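PDB 5FOF: leucyl-trna synthetase from Plasmodium knowlesi, which is the cytosolic leucine-tRNA ligase, charging tRNA(Leu) with leucine at the cost of ATP, here as its editing domain, which probably hydrolyses mischarged tRNA. Local coordinates for residues N240-D243 against E244-H247. Numbering follows the deposited sequence.
Sequences NLKD and EFLH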
loop_
_atom_site.group_PDB
_atom_site.type_symbol
_atom_site.label_atom_id
_atom_site.label_comp_id
_atom_site.label_asym_id
_atom_site.label_seq_id
_atom_site.Cartn_x
_atom_site.Cartn_y
_atom_site.Cartn_z
ATOM N N ASN A 240 17.303 4.617 -6.637
ATOM C CA ASN A 240 17.293 6.078 -6.632
ATOM C C ASN A 240 16.853 6.590 -5.253
ATOM O O ASN A 240 15.718 7.047 -5.072
ATOM C CB ASN A 240 16.387 6.620 -7.753
ATOM C CG ASN A 240 16.626 8.096 -8.032
ATOM O OD1 ASN A 240 17.700 8.484 -8.496
ATOM N ND2 ASN A 240 15.630 8.925 -7.750
ATOM N N LEU A 241 17.766 6.485 -4.287
ATOM C CA LEU A 241 17.545 6.934 -2.907
ATOM C C LEU A 241 18.704 7.797 -2.416
ATOM O O LEU A 241 19.843 7.639 -2.871
ATOM C CB LEU A 241 17.398 5.734 -1.981
ATOM C CG LEU A 241 16.202 4.808 -2.215
ATOM C CD1 LEU A 241 16.335 3.543 -1.375
ATOM C CD2 LEU A 241 14.894 5.516 -1.906
ATOM N N LYS A 242 18.403 8.703 -1.489
ATOM C CA LYS A 242 19.406 9.592 -0.881
ATOM C C LYS A 242 19.387 9.369 0.627
ATOM O O LYS A 242 18.313 9.192 1.198
ATOM C CB LYS A 242 19.095 11.071 -1.189
ATOM C CG LYS A 242 18.953 11.437 -2.674
ATOM C CD LYS A 242 20.126 12.236 -3.248
ATOM C CE LYS A 242 21.387 11.392 -3.442
ATOM N NZ LYS A 242 22.556 12.187 -3.929
ATOM N N ASP A 243 20.562 9.389 1.256
ATOM C CA ASP A 243 20.720 9.305 2.730
ATOM C C ASP A 243 19.689 10.115 3.534
ATOM O O ASP A 243 19.127 9.633 4.531
ATOM C CB ASP A 243 22.122 9.794 3.121
ATOM C CG ASP A 243 22.365 9.751 4.623
ATOM O OD1 ASP A 243 22.842 8.703 5.097
ATOM O OD2 ASP A 243 22.101 10.763 5.327
ATOM N N GLU A 244 19.483 11.357 3.095
ATOM C CA GLU A 244 18.551 12.288 3.737
ATOM C C GLU A 244 17.092 11.867 3.682
ATOM O O GLU A 244 16.321 12.303 4.507
ATOM C CB GLU A 244 18.686 13.708 3.165
ATOM C CG GLU A 244 18.526 13.837 1.646
ATOM C CD GLU A 244 19.844 14.033 0.892
ATOM O OE1 GLU A 244 20.896 13.492 1.333
ATOM O OE2 GLU A 244 19.820 14.727 -0.155
ATOM N N PHE A 245 16.712 11.036 2.720
ATOM C CA PHE A 245 15.332 10.540 2.626
ATOM C C PHE A 245 14.996 9.365 3.555
ATOM O O PHE A 245 13.849 8.927 3.586
ATOM C CB PHE A 245 15.014 10.122 1.190
ATOM C CG PHE A 245 15.148 11.226 0.164
ATOM C CD1 PHE A 245 15.148 12.589 0.516
ATOM C CD2 PHE A 245 15.224 10.888 -1.196
ATOM C CE1 PHE A 245 15.260 13.573 -0.460
ATOM C CE2 PHE A 245 15.331 11.869 -2.172
ATOM C CZ PHE A 245 15.350 13.213 -1.805
ATOM N N LEU A 246 15.970 8.882 4.323
ATOM C CA LEU A 246 15.872 7.594 4.991
ATOM C C LEU A 246 15.780 7.728 6.487
ATOM O O LEU A 246 16.108 6.772 7.198
ATOM C CB LEU A 246 17.110 6.755 4.685
ATOM C CG LEU A 246 17.418 6.585 3.211
ATOM C CD1 LEU A 246 18.773 5.911 3.041
ATOM C CD2 LEU A 246 16.307 5.801 2.525
ATOM N N HIS A 247 15.349 8.885 6.991
ATOM C CA HIS A 247 15.308 9.074 8.443
ATOM C C HIS A 247 14.018 9.703 8.966
ATOM O O HIS A 247 14.003 10.262 10.064
ATOM C CB HIS A 247 16.567 9.823 8.889
ATOM C CG HIS A 247 17.828 9.072 8.597
ATOM N ND1 HIS A 247 18.502 9.190 7.397
ATOM C CD2 HIS A 247 18.522 8.169 9.332
ATOM C CE1 HIS A 247 19.570 8.410 7.416
ATOM N NE2 HIS A 247 19.605 7.779 8.579
#
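A short 3-10 segment, in the loop between helix 232-238 and strand 254-255, brings Lys242 and Asp243 against Phe245, Leu246 and His247. Two successive i to i+3 backbone bonds define it: Phe245 N gives its hydrogen to Lys242 O at 2.9 Å, and Leu246 N reaches Asp243 O at 3.3 Å. In both the donor stands well above the carbonyl plane, about 49° out of it for Lys242. Asp243 O also takes a weak, bent bond from His247 ND1 (3.0 Å, 124° at the hydrogen), which meets it at the edge of the imidazole, in the ring plane. Lys242 and Phe245 run side by side: CB of Lys242 makes a CH-pi contact over one ring face, 4.0 Å from the centroid of Phe245, and Lys242 CG touches Phe245 CE2 at 3.7 Å. The carboxylate of Glu244 lies against the aliphatic root of Lys242, Glu244 CD being 3.7 Å from Lys242 CB. Glu244 CG sits between its own N and carbonyl carbon (chi1 55°), which folds the acid back over Lys242; the charged ends stay 5.3 Å apart, Lys242 NZ to Glu244 OE2, too far for a salt bridge. Phe245 stacks on Tyr195, while Leu246 packs on Leu197 and Ile228. Successive i to i+3 bonds of this kind are the signature of a short 3-10 helix, here packed at the domain surface against strand 194-198 and helix 219-230.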